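Local coordinates for protein probable TonB-dependent siderophore receptor PiuA (Acinetobacter baumannii, PDB 5FP1) that probably binds iron-chelating siderophores at the outer membrane as a TonB-dependent receptor, so starting the uptake of iron into the cell, at residues Gly309-Lys313 and Gly314-His318; Gly378-Ser381 and Asp382-Leu386; Thr58-Ala61 and Asp62-Thr66; Ala492-Val495 and Gly496-Ala499; Ser45-Ser48 and Lys49-Glu53. All blocks are in the same frame, centred on the assembly; numbering follows the deposited sequence. Where two conformers were deposited one is given.

Contact 1: residues Gly309-Lys313 and Gly314-His318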
loop_
_atom_site.group_PDB
_atom_site.type_symbol
_atom_site.label_atom_id
_atom_site.label_comp_id
_atom_site.label_asym_id
_atom_site.label_seq_id
_atom_site.Cartn_x
_atom_site.Cartn_y
_atom_site.Cartn_z
ATOM N N GLY A 309 -15.329 17.563 20.910
ATOM C CA GLY A 309 -16.465 17.353 21.806
ATOM C C GLY A 309 -17.810 17.824 21.242
ATOM O O GLY A 309 -18.828 17.699 21.893
ATOM N N ASN A 310 -17.827 18.385 20.038
ATOM C CA ASN A 310 -19.078 18.879 19.487
ATOM C C ASN A 310 -20.015 17.762 19.164
ATOM O O ASN A 310 -21.234 17.961 19.148
ATOM C CB ASN A 310 -18.881 19.812 18.273
ATOM C CG ASN A 310 -17.966 20.958 18.585
ATOM O OD1 ASN A 310 -18.247 21.792 19.449
ATOM N ND2 ASN A 310 -16.844 20.995 17.905
ATOM N N VAL A 311 -19.464 16.575 18.963
ATOM C CA VAL A 311 -20.267 15.398 18.690
ATOM C C VAL A 311 -21.326 15.150 19.796
ATOM O O VAL A 311 -22.426 14.703 19.515
ATOM C CB VAL A 311 -19.375 14.158 18.509
ATOM C CG1 VAL A 311 -20.185 12.879 18.517
ATOM C CG2 VAL A 311 -18.568 14.286 17.215
ATOM N N GLY A 312 -20.945 15.419 21.032
ATOM C CA GLY A 312 -21.820 15.248 22.183
ATOM C C GLY A 312 -22.893 16.321 22.262
ATOM O O GLY A 312 -23.811 16.204 23.077
ATOM N N LYS A 313 -22.806 17.323 21.379
ATOM C CA LYS A 313 -23.887 18.320 21.233
ATOM C C LYS A 313 -24.542 18.284 19.851
ATOM O O LYS A 313 -25.268 19.201 19.440
ATOM C CB LYS A 313 -23.387 19.698 21.658
ATOM C CG LYS A 313 -22.390 20.336 20.765
ATOM C CD LYS A 313 -21.682 21.487 21.481
ATOM C CE LYS A 313 -21.069 22.430 20.453
ATOM N NZ LYS A 313 -20.242 23.520 21.029
ATOM N N GLY A 314 -24.334 17.160 19.172
ATOM C CA GLY A 314 -24.963 16.861 17.896
ATOM C C GLY A 314 -24.406 17.640 16.705
ATOM O O GLY A 314 -25.075 17.772 15.681
ATOM N N LEU A 315 -23.173 18.110 16.833
ATOM C CA LEU A 315 -22.522 18.889 15.791
ATOM C C LEU A 315 -21.125 18.306 15.442
ATOM O O LEU A 315 -20.517 17.581 16.225
ATOM C CB LEU A 315 -22.406 20.353 16.231
ATOM C CG LEU A 315 -23.751 21.109 16.413
ATOM C CD1 LEU A 315 -23.496 22.457 17.068
ATOM C CD2 LEU A 315 -24.466 21.244 15.087
ATOM N N VAL A 316 -20.643 18.634 14.246
ATOM C CA VAL A 316 -19.316 18.235 13.771
ATOM C C VAL A 316 -18.627 19.412 13.138
ATOM O O VAL A 316 -19.133 19.987 12.157
ATOM C CB VAL A 316 -19.425 17.104 12.715
ATOM C CG1 VAL A 316 -18.058 16.773 12.076
ATOM C CG2 VAL A 316 -20.012 15.877 13.336
ATOM N N TRP A 317 -17.458 19.751 13.678
ATOM C CA TRP A 317 -16.606 20.812 13.168
ATOM C C TRP A 317 -15.762 20.301 12.000
ATOM O O TRP A 317 -15.151 19.247 12.109
ATOM C CB TRP A 317 -15.662 21.286 14.260
ATOM C CG TRP A 317 -14.675 22.333 13.846
ATOM C CD1 TRP A 317 -14.946 23.519 13.243
ATOM C CD2 TRP A 317 -13.252 22.303 14.037
ATOM N NE1 TRP A 317 -13.787 24.219 13.021
ATOM C CE2 TRP A 317 -12.731 23.496 13.496
ATOM C CE3 TRP A 317 -12.375 21.400 14.626
ATOM C CZ2 TRP A 317 -11.373 23.808 13.533
ATOM C CZ3 TRP A 317 -11.014 21.714 14.658
ATOM C CH2 TRP A 317 -10.537 22.903 14.113
ATOM N N HIS A 318 -15.756 21.036 10.890
ATOM C CA HIS A 318 -15.011 20.629 9.693
ATOM C C HIS A 318 -13.513 20.995 9.805
ATOM O O HIS A 318 -13.047 21.865 9.083
ATOM C CB HIS A 318 -15.515 21.329 8.429
ATOM C CG HIS A 318 -16.929 21.029 8.040
ATOM N ND1 HIS A 318 -17.357 19.776 7.646
ATOM C CD2 HIS A 318 -18.000 21.853 7.898
ATOM C CE1 HIS A 318 -18.635 19.840 7.296
ATOM N NE2 HIS A 318 -19.048 21.087 7.446
#
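The chain turns back on N310 and V311 and then leaves as a barrel strand: L315 N donates to N310 O at 3.0 Å, and G314 N donates to V311 O at 3.1 Å. These two bonds, one reaching back five residues and the other three, with G314 at positive phi between them, are the pattern of a Schellman motif, here closing a short 3-10 segment, 310-312, just before strand 315-341 of the TonB-dependent receptor barrel. N310 O also takes K313 N, and that donor and L315 N come from opposite faces of its carbonyl plane, so the atom is gripped from above and below. G314 suits the bend because a CB there would collide with K313 O.

Among the side chains, N310 does most of the work. The turn itself sets its CB 3.4 Å from L315 O. Its CG stands beside the backbone N, anti to the carbonyl carbon (chi1 -55°), and this brings ND2 to 3.8 Å from W317 CB, amide and indole planes 72° apart. ND2 is itself held by D305 OD1 and S381 O. V311 reaches across with CG2, 4.4 Å from V316 CG2, while its branches also rest on P235 and W237 of strand 234-238. The aliphatic part of K313 passes L315, CE lying 4.2 Å from L315 CD1. Its ammonium is anchored mainly on D382 O of the neighbouring extracellular loop, and K313 NZ adds only a weak bond to N310 OD1, at 3.1 Å.

Contact 2: residues Gly378-Ser381 and Asp382-Leu386; sequences GFYS and DCSDL
Backbone bonding comes first: C383 N donates to Y380 O at 2.8 Å, closing a type I beta turn over S381 and D382. Y380 enters that turn with left-handed helical backbone angles. Side-chain hydrogen bonds then stiffen the way out of it. D382 OD1 accepts from S384 N at 3.1 Å, which makes an Asx turn, and also from S384 OG at 2.8 Å. Both donors reach it from the same face of the carboxylate, the hydroxyl on the syn side and the amide from well above the plane, so one oxygen holds S384 by two atoms.

All this belongs to the long extracellular loop between barrel strands 346-368 and 405-428, where C383 is tied by a disulfide to C391. F379 O accepts from W317 NE1 at the start of strand 315-341.

Contacts with the Y380 ring fall to D385, whose side chain lies beside it and points the same way. D385 CB sits over one ring face, 4.0 Å from the centroid, as a CH-pi contact. Separately, the carbonyl oxygen D385 O lies over a face, 3.7 Å from Y380 CG. With its CG anti to the backbone N (chi1 -178°), D385 runs along the ring toward the phenol end, its OD1 bonded to S387 OG.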
loop_
_atom_site.group_PDB
_atom_site.type_symbol
_atom_site.label_atom_id
_atom_site.label_comp_id
_atom_site.label_asym_id
_atom_site.label_seq_id
_atom_site.Cartn_x
_atom_site.Cartn_y
_atom_site.Cartn_z
ATOM N N GLY A 378 -8.705 25.804 11.081
ATOM C CA GLY A 378 -10.088 26.178 10.874
ATOM C C GLY A 378 -10.633 27.193 11.861
ATOM O O GLY A 378 -9.960 27.558 12.813
ATOM N N PHE A 379 -11.867 27.625 11.631
ATOM C CA PHE A 379 -12.519 28.599 12.506
ATOM C C PHE A 379 -13.711 27.978 13.240
ATOM O O PHE A 379 -14.323 26.999 12.771
ATOM C CB PHE A 379 -12.961 29.821 11.675
ATOM C CG PHE A 379 -11.841 30.491 10.916
ATOM C CD1 PHE A 379 -10.775 31.073 11.583
ATOM C CD2 PHE A 379 -11.868 30.558 9.530
ATOM C CE1 PHE A 379 -9.743 31.673 10.881
ATOM C CE2 PHE A 379 -10.850 31.176 8.828
ATOM C CZ PHE A 379 -9.787 31.726 9.497
ATOM N N TYR A 380 -14.033 28.545 14.400
ATOM C CA TYR A 380 -15.209 28.167 15.187
ATOM C C TYR A 380 -15.205 26.693 15.562
ATOM O O TYR A 380 -16.203 26.002 15.393
ATOM C CB TYR A 380 -16.509 28.512 14.458
ATOM C CG TYR A 380 -16.550 29.952 14.053
ATOM C CD1 TYR A 380 -16.599 30.953 15.009
ATOM C CD2 TYR A 380 -16.486 30.322 12.724
ATOM C CE1 TYR A 380 -16.596 32.286 14.644
ATOM C CE2 TYR A 380 -16.468 31.650 12.351
ATOM C CZ TYR A 380 -16.537 32.618 13.320
ATOM O OH TYR A 380 -16.530 33.919 12.949
ATOM N N SER A 381 -14.092 26.219 16.086
ATOM C CA SER A 381 -13.985 24.824 16.473
ATOM C C SER A 381 -14.904 24.472 17.646
ATOM O O SER A 381 -15.097 23.299 17.955
ATOM C CB SER A 381 -12.558 24.492 16.814
ATOM O OG SER A 381 -12.149 25.157 17.966
ATOM N N ASP A 382 -15.460 25.490 18.295
ATOM C CA ASP A 382 -16.485 25.288 19.316
ATOM C C ASP A 382 -17.925 25.427 18.786
ATOM O O ASP A 382 -18.893 25.375 19.566
ATOM C CB ASP A 382 -16.269 26.253 20.490
ATOM C CG ASP A 382 -16.465 27.715 20.095
ATOM O OD1 ASP A 382 -16.750 28.029 18.920
ATOM O OD2 ASP A 382 -16.314 28.575 20.973
ATOM N N CYS A 383 -18.071 25.558 17.473
ATOM C CA CYS A 383 -19.382 25.621 16.816
ATOM C C CYS A 383 -20.292 26.732 17.387
ATOM O O CYS A 383 -21.515 26.610 17.394
ATOM C CB CYS A 383 -20.073 24.253 16.834
ATOM S SG CYS A 383 -19.109 22.960 15.996
ATOM N N SER A 384 -19.682 27.827 17.819
ATOM C CA SER A 384 -20.428 28.933 18.443
ATOM C C SER A 384 -21.102 29.822 17.405
ATOM O O SER A 384 -22.011 30.569 17.711
ATOM C CB SER A 384 -19.469 29.788 19.290
ATOM O OG SER A 384 -18.392 30.273 18.508
ATOM N N ASP A 385 -20.650 29.750 16.167
ATOM C CA ASP A 385 -21.166 30.616 15.112
ATOM C C ASP A 385 -21.157 29.812 13.822
ATOM O O ASP A 385 -20.095 29.407 13.354
ATOM C CB ASP A 385 -20.273 31.852 15.008
ATOM C CG ASP A 385 -20.746 32.865 13.969
ATOM O OD1 ASP A 385 -21.556 32.534 13.089
ATOM O OD2 ASP A 385 -20.256 34.009 14.020
ATOM N N LEU A 386 -22.338 29.559 13.261
ATOM C CA LEU A 386 -22.449 28.750 12.054
ATOM C C LEU A 386 -22.655 29.582 10.788
ATOM O O LEU A 386 -22.924 29.042 9.718
ATOM C CB LEU A 386 -23.554 27.705 12.209
ATOM C CG LEU A 386 -23.066 26.358 12.767
ATOM C CD1 LEU A 386 -22.337 26.525 14.069
ATOM C CD2 LEU A 386 -24.197 25.352 12.918
#

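Contact 3: residues Thr58-Ala61 and Asp62-Thr66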
loop_
_atom_site.group_PDB
_atom_site.type_symbol
_atom_site.label_atom_id
_atom_site.label_comp_id
_atom_site.label_asym_id
_atom_site.label_seq_id
_atom_site.Cartn_x
_atom_site.Cartn_y
_atom_site.Cartn_z
ATOM N N THR A 58 -10.305 -1.748 -8.662
ATOM C CA THR A 58 -9.793 -0.663 -9.467
ATOM C C THR A 58 -8.654 0.117 -8.805
ATOM O O THR A 58 -7.949 0.868 -9.473
ATOM C CB THR A 58 -10.901 0.320 -9.841
ATOM O OG1 THR A 58 -11.333 1.010 -8.673
ATOM C CG2 THR A 58 -12.098 -0.424 -10.516
ATOM N N THR A 59 -8.478 -0.069 -7.506
ATOM C CA THR A 59 -7.395 0.593 -6.781
ATOM C C THR A 59 -6.606 -0.451 -5.985
ATOM O O THR A 59 -7.136 -1.500 -5.594
ATOM C CB THR A 59 -7.945 1.633 -5.798
ATOM O OG1 THR A 59 -8.695 0.974 -4.775
ATOM C CG2 THR A 59 -8.845 2.665 -6.495
ATOM N N LEU A 60 -5.343 -0.158 -5.730
ATOM C CA LEU A 60 -4.546 -0.993 -4.847
ATOM C C LEU A 60 -5.215 -1.186 -3.494
ATOM O O LEU A 60 -5.232 -2.291 -2.957
ATOM C CB LEU A 60 -3.152 -0.381 -4.647
ATOM C CG LEU A 60 -2.265 -1.118 -3.628
ATOM C CD1 LEU A 60 -1.946 -2.516 -4.153
ATOM C CD2 LEU A 60 -0.978 -0.368 -3.329
ATOM N N ALA A 61 -5.763 -0.107 -2.931
ATOM C CA ALA A 61 -6.364 -0.175 -1.615
ATOM C C ALA A 61 -7.464 -1.253 -1.608
ATOM O O ALA A 61 -7.518 -2.104 -0.711
ATOM C CB ALA A 61 -6.936 1.172 -1.235
ATOM N N ASP A 62 -8.317 -1.236 -2.633
ATOM C CA ASP A 62 -9.366 -2.242 -2.745
ATOM C C ASP A 62 -8.765 -3.645 -2.936
ATOM O O ASP A 62 -9.201 -4.601 -2.299
ATOM C CB ASP A 62 -10.329 -1.910 -3.892
ATOM C CG ASP A 62 -11.227 -0.730 -3.569
ATOM O OD1 ASP A 62 -11.391 -0.396 -2.397
ATOM O OD2 ASP A 62 -11.741 -0.105 -4.487
ATOM N N ALA A 63 -7.752 -3.751 -3.795
ATOM C CA ALA A 63 -7.114 -5.014 -4.061
ATOM C C ALA A 63 -6.577 -5.684 -2.814
ATOM O O ALA A 63 -6.603 -6.913 -2.697
ATOM C CB ALA A 63 -6.011 -4.850 -5.086
ATOM N N LEU A 64 -6.036 -4.877 -1.908
ATOM C CA LEU A 64 -5.414 -5.378 -0.699
ATOM C C LEU A 64 -6.397 -6.022 0.266
ATOM O O LEU A 64 -5.986 -6.761 1.164
ATOM C CB LEU A 64 -4.649 -4.235 -0.000
ATOM C CG LEU A 64 -3.374 -3.837 -0.745
ATOM C CD1 LEU A 64 -2.788 -2.590 -0.091
ATOM C CD2 LEU A 64 -2.365 -4.976 -0.768
ATOM N N ARG A 65 -7.689 -5.758 0.094
ATOM C CA ARG A 65 -8.692 -6.418 0.931
ATOM C C ARG A 65 -8.624 -7.944 0.787
ATOM O O ARG A 65 -9.070 -8.655 1.681
ATOM C CB ARG A 65 -10.120 -5.944 0.604
ATOM C CG ARG A 65 -10.794 -6.677 -0.552
ATOM C CD ARG A 65 -12.236 -6.228 -0.734
ATOM N NE ARG A 65 -12.872 -6.944 -1.826
ATOM C CZ ARG A 65 -13.214 -6.378 -2.981
ATOM N NH1 ARG A 65 -13.010 -5.086 -3.179
ATOM N NH2 ARG A 65 -13.773 -7.104 -3.916
ATOM N N THR A 66 -8.095 -8.427 -0.328
ATOM C CA THR A 66 -7.976 -9.886 -0.565
ATOM C C THR A 66 -6.855 -10.542 0.196
ATOM O O THR A 66 -6.743 -11.779 0.167
ATOM C CB THR A 66 -7.746 -10.235 -2.048
ATOM O OG1 THR A 66 -6.479 -9.709 -2.517
ATOM C CG2 THR A 66 -8.867 -9.713 -2.885
HETATM O O HOH W 1 -12.316 -1.355 -6.722
#
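T59 is the N-cap of helix 60-63, a short helix of the plug domain that fills the barrel of TonB-dependent receptors. Its OG1 accepts from D62 N at 3.1 Å, nearly straight, and so occupies one of the first-turn amides that has no carbonyl of an earlier turn to bond. The hydroxyl can do this because it stands between the backbone N and the carbonyl carbon (chi1 66°), turned in over the start of the helix. The carbonyl of the same residue opens the regular ladder: T59 O takes A63 N at 2.9 Å, in the carbonyl plane. L60 O follows with L64 N at 2.9 Å, and L64 N is shared weakly with A61 O.

D62 returns toward the cap from the first turn, its OD2 lying 3.2 Å from T59 OG1. One water extends the link, accepting from T58 N at 2.8 Å and donating to D62 OD2 at 2.6 Å, so the carboxylate reaches the backbone just before the cap without touching it. An acidic group beside the N-terminal end of a helix would probably be favoured by the helix dipole.

On another side of the helix L60 and L64 meet obliquely, L60 CG 3.9 Å from L64 CD1, while L60 also packs on D83 and R109. R65 and T66 reach helix 49-55, touching T55 and L51. Further along, A63 O accepts T66 N and, almost straight along its C=O bond, T66 OG1 at 2.8 Å.

Contact 4: residues Ala492-Val495 and Gly496-Ala499; sequences ASPV and GLNA
L497 and S493 meet where the chain folds over after a barrel strand: L497 CD2 lies 3.6 Å from S493 OG. The other methyl, L497 CD1, approaches the pyrrolidine of P494 at its CG, 4.4 Å away, so the leucine fork faces a hydroxyl with one branch and a proline ring with the other. Its CG is anti to the backbone N (chi1 -177°), and this sends the branches back along the incoming chain. Nearer the backbone, L497 CB rests 3.4 Å from P494 O.

That carbonyl also holds the bend. L497 N donates to P494 O, a weak and rather long bond of 3.4 Å, across a type II beta turn that runs P494-V495-G496-L497. G496 takes the third place with positive phi, where a CB would press against V495 O. A second turn follows at once, of type I, closed by A499 N on G496 O at 3.0 Å. The amide of N498 stiffens what comes next, with OD1 accepting from G500 N and ND2 donating to D503 O and T507 OG1.

Further out, P494 and L497 are both packed on A130 and on F444 of strand 433-450. A130 lies in the plug, as does S125, whose OG bonds A492 N, so this bend touches plug and barrel wall together. Two consecutive turns leading off the end of strand 482-493 thus begin a long extracellular loop, here buried against the plug in the manner of a TonB-dependent receptor whose plug sits inside its barrel.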
loop_
_atom_site.group_PDB
_atom_site.type_symbol
_atom_site.label_atom_id
_atom_site.label_comp_id
_atom_site.label_asym_id
_atom_site.label_seq_id
_atom_site.Cartn_x
_atom_site.Cartn_y
_atom_site.Cartn_z
ATOM N N ALA A 492 16.256 -2.247 8.508
ATOM C CA ALA A 492 16.654 -0.988 9.123
ATOM C C ALA A 492 15.810 0.136 8.485
ATOM O O ALA A 492 15.503 0.095 7.281
ATOM C CB ALA A 492 18.139 -0.732 8.904
ATOM N N SER A 493 15.406 1.099 9.309
ATOM C CA SER A 493 14.508 2.192 8.880
ATOM C C SER A 493 15.038 3.507 9.438
ATOM O O SER A 493 14.929 3.772 10.641
ATOM C CB SER A 493 13.058 1.940 9.338
ATOM O OG SER A 493 12.142 2.896 8.759
ATOM N N PRO A 494 15.691 4.294 8.587
ATOM C CA PRO A 494 16.325 5.528 9.039
ATOM C C PRO A 494 15.311 6.641 9.246
ATOM O O PRO A 494 14.228 6.635 8.646
ATOM C CB PRO A 494 17.261 5.882 7.881
ATOM C CG PRO A 494 16.565 5.338 6.672
ATOM C CD PRO A 494 15.885 4.074 7.140
ATOM N N VAL A 495 15.629 7.590 10.115
ATOM C CA VAL A 495 14.782 8.768 10.262
ATOM C C VAL A 495 14.806 9.542 8.942
ATOM O O VAL A 495 15.809 9.578 8.250
ATOM C CB VAL A 495 15.214 9.675 11.437
ATOM C CG1 VAL A 495 16.506 10.374 11.117
ATOM C CG2 VAL A 495 14.130 10.688 11.762
ATOM N N GLY A 496 13.670 10.130 8.602
ATOM C CA GLY A 496 13.482 10.878 7.345
ATOM C C GLY A 496 13.113 10.017 6.142
ATOM O O GLY A 496 13.085 10.493 5.021
ATOM N N LEU A 497 12.853 8.732 6.367
ATOM C CA LEU A 497 12.558 7.822 5.260
ATOM C C LEU A 497 11.344 8.240 4.416
ATOM O O LEU A 497 11.251 7.869 3.244
ATOM C CB LEU A 497 12.359 6.402 5.795
ATOM C CG LEU A 497 12.110 5.336 4.723
ATOM C CD1 LEU A 497 13.302 5.238 3.776
ATOM C CD2 LEU A 497 11.807 4.002 5.370
ATOM N N ASN A 498 10.402 8.991 4.983
ATOM C CA ASN A 498 9.228 9.390 4.203
ATOM C C ASN A 498 9.556 10.435 3.124
ATOM O O ASN A 498 8.703 10.798 2.305
ATOM C CB ASN A 498 8.082 9.861 5.112
ATOM C CG ASN A 498 8.395 11.132 5.918
ATOM O OD1 ASN A 498 9.259 11.929 5.568
ATOM N ND2 ASN A 498 7.628 11.340 6.982
ATOM N N ALA A 499 10.787 10.947 3.165
ATOM C CA ALA A 499 11.326 11.858 2.123
ATOM C C ALA A 499 10.544 13.145 2.060
ATOM O O ALA A 499 10.491 13.813 1.013
ATOM C CB ALA A 499 11.328 11.196 0.754
#

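Contact 5: residues Ser45-Ser48 and Lys49-Glu53; sequences SVIS and KQLIE
S48 supplies both acceptors that start helix 49-55. Its OG takes L51 N at 3.2 Å as an N-cap bond, and its carbonyl S48 O takes I52 N at 2.9 Å, lying almost in line with the carbonyl bond. The hydroxyl sits between the backbone N and the carbonyl carbon (chi1 67°), which turns it toward the open end of the helix. From there the ordinary ladder continues with E53 N on K49 O.

Polar side chains pair one turn apart along the helix. K49 runs out nearly straight and bends at its last torsion, so that K49 NZ meets E53 OE2 at 3.0 Å on the syn side, a salt bridge; E20 gives K49 NZ a second, long and weak ionic partner. Q50 NE2 is taken by D54 OD1. Before the cap, strand 43-47 is bonded to strand 114-121 through the backbones of S45 and I47, with V119 and V117, while S45 OG pairs with K121 NZ.

Beside the cap the contact turns apolar. I47 sends its CG2 between two helix residues, 4.0 Å from L51 CD2 and 3.9 Å from I52 CG1, crossing I52 at about a right angle. I52 CG1 also lies 3.3 Å from S48 O, beside the bonded carbonyl.

The axes of strand 45-47 and helix 49-53 diverge by 46°. The chemistry implies that this edge strand of the plug sheet can pass directly into a helix through one serine, which satisfies two amides of the first turn while I47, L51 and I52 pack together beside it.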
loop_
_atom_site.group_PDB
_atom_site.type_symbol
_atom_site.label_atom_id
_atom_site.label_comp_id
_atom_site.label_asym_id
_atom_site.label_seq_id
_atom_site.Cartn_x
_atom_site.Cartn_y
_atom_site.Cartn_z
ATOM N N SER A 45 2.714 -13.315 -0.991
ATOM C CA SER A 45 1.382 -13.505 -1.573
ATOM C C SER A 45 1.308 -12.725 -2.881
ATOM O O SER A 45 1.722 -11.561 -2.951
ATOM C CB SER A 45 0.285 -12.973 -0.666
ATOM O OG SER A 45 0.145 -13.763 0.508
ATOM N N VAL A 46 0.713 -13.324 -3.892
ATOM C CA VAL A 46 0.512 -12.619 -5.164
ATOM C C VAL A 46 -0.967 -12.426 -5.429
ATOM O O VAL A 46 -1.748 -13.379 -5.429
ATOM C CB VAL A 46 1.186 -13.355 -6.323
ATOM C CG1 VAL A 46 0.968 -12.600 -7.637
ATOM C CG2 VAL A 46 2.670 -13.510 -6.051
ATOM N N ILE A 47 -1.371 -11.175 -5.569
ATOM C CA ILE A 47 -2.709 -10.861 -6.019
ATOM C C ILE A 47 -2.706 -11.030 -7.537
ATOM O O ILE A 47 -2.193 -10.194 -8.277
ATOM C CB ILE A 47 -3.130 -9.433 -5.640
ATOM C CG1 ILE A 47 -2.954 -9.208 -4.150
ATOM C CG2 ILE A 47 -4.585 -9.225 -6.006
ATOM C CD1 ILE A 47 -3.226 -7.775 -3.715
ATOM N N SER A 48 -3.243 -12.151 -8.006
ATOM C CA SER A 48 -3.045 -12.552 -9.393
ATOM C C SER A 48 -3.900 -11.748 -10.382
ATOM O O SER A 48 -4.918 -11.164 -10.024
ATOM C CB SER A 48 -3.367 -14.032 -9.548
ATOM O OG SER A 48 -4.742 -14.257 -9.329
ATOM N N LYS A 49 -3.486 -11.773 -11.634
ATOM C CA LYS A 49 -4.245 -11.223 -12.757
ATOM C C LYS A 49 -5.685 -11.703 -12.733
ATOM O O LYS A 49 -6.622 -10.900 -12.857
ATOM C CB LYS A 49 -3.570 -11.618 -14.061
ATOM C CG LYS A 49 -4.218 -11.072 -15.324
ATOM C CD LYS A 49 -3.398 -11.510 -16.531
ATOM C CE LYS A 49 -3.754 -10.766 -17.807
ATOM N NZ LYS A 49 -5.028 -11.262 -18.348
ATOM N N GLN A 50 -5.888 -12.995 -12.523
ATOM C CA GLN A 50 -7.251 -13.520 -12.596
ATOM C C GLN A 50 -8.089 -13.040 -11.425
ATOM O O GLN A 50 -9.276 -12.767 -11.583
ATOM C CB GLN A 50 -7.280 -15.057 -12.674
ATOM C CG GLN A 50 -8.680 -15.620 -12.962
ATOM C CD GLN A 50 -9.222 -15.159 -14.295
ATOM O OE1 GLN A 50 -8.549 -15.276 -15.315
ATOM N NE2 GLN A 50 -10.414 -14.588 -14.287
ATOM N N LEU A 51 -7.487 -12.955 -10.249
ATOM C CA LEU A 51 -8.201 -12.428 -9.101
ATOM C C LEU A 51 -8.593 -10.976 -9.338
ATOM O O LEU A 51 -9.711 -10.566 -9.014
ATOM C CB LEU A 51 -7.375 -12.569 -7.820
ATOM C CG LEU A 51 -8.038 -12.137 -6.509
ATOM C CD1 LEU A 51 -9.301 -12.935 -6.210
ATOM C CD2 LEU A 51 -7.082 -12.316 -5.343
ATOM N N ILE A 52 -7.683 -10.212 -9.914
ATOM C CA ILE A 52 -7.928 -8.803 -10.227
ATOM C C ILE A 52 -9.106 -8.700 -11.221
ATOM O O ILE A 52 -10.036 -7.912 -11.038
ATOM C CB ILE A 52 -6.654 -8.133 -10.762
ATOM C CG1 ILE A 52 -5.613 -7.989 -9.613
ATOM C CG2 ILE A 52 -6.980 -6.773 -11.365
ATOM C CD1 ILE A 52 -4.227 -7.653 -10.093
ATOM N N GLU A 53 -9.105 -9.548 -12.239
ATOM C CA GLU A 53 -10.229 -9.580 -13.192
ATOM C C GLU A 53 -11.559 -10.019 -12.595
ATOM O O GLU A 53 -12.590 -9.420 -12.871
ATOM C CB GLU A 53 -9.849 -10.430 -14.423
ATOM C CG GLU A 53 -8.910 -9.621 -15.314
ATOM C CD GLU A 53 -8.310 -10.391 -16.477
ATOM O OE1 GLU A 53 -8.849 -11.464 -16.841
ATOM O OE2 GLU A 53 -7.285 -9.897 -17.017
#

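Contacts 3 and 5 belong to the plug, contacts 1, 2 and 4 to the extracellular side of the barrel. The plug pair are both helix starts capped by a hydroxyl, and they touch, I47 CD1 packing 3.6 Å from A63 O. In contact 1 the start of strand 315-341 and the loop before it join the loop of contact 2 through hydrogen bonds as well as packing, N310 CG lying 3.5 Å from C383 SG. Contacts 1, 3 and 5 are partly buried. Contact 2, at the surface, is rich in carboxylate and serine bonds and braced by a disulfide. Contact 4, buried, relies on hydrocarbon, one weak bond between its two segments and a firmer one in the following turn.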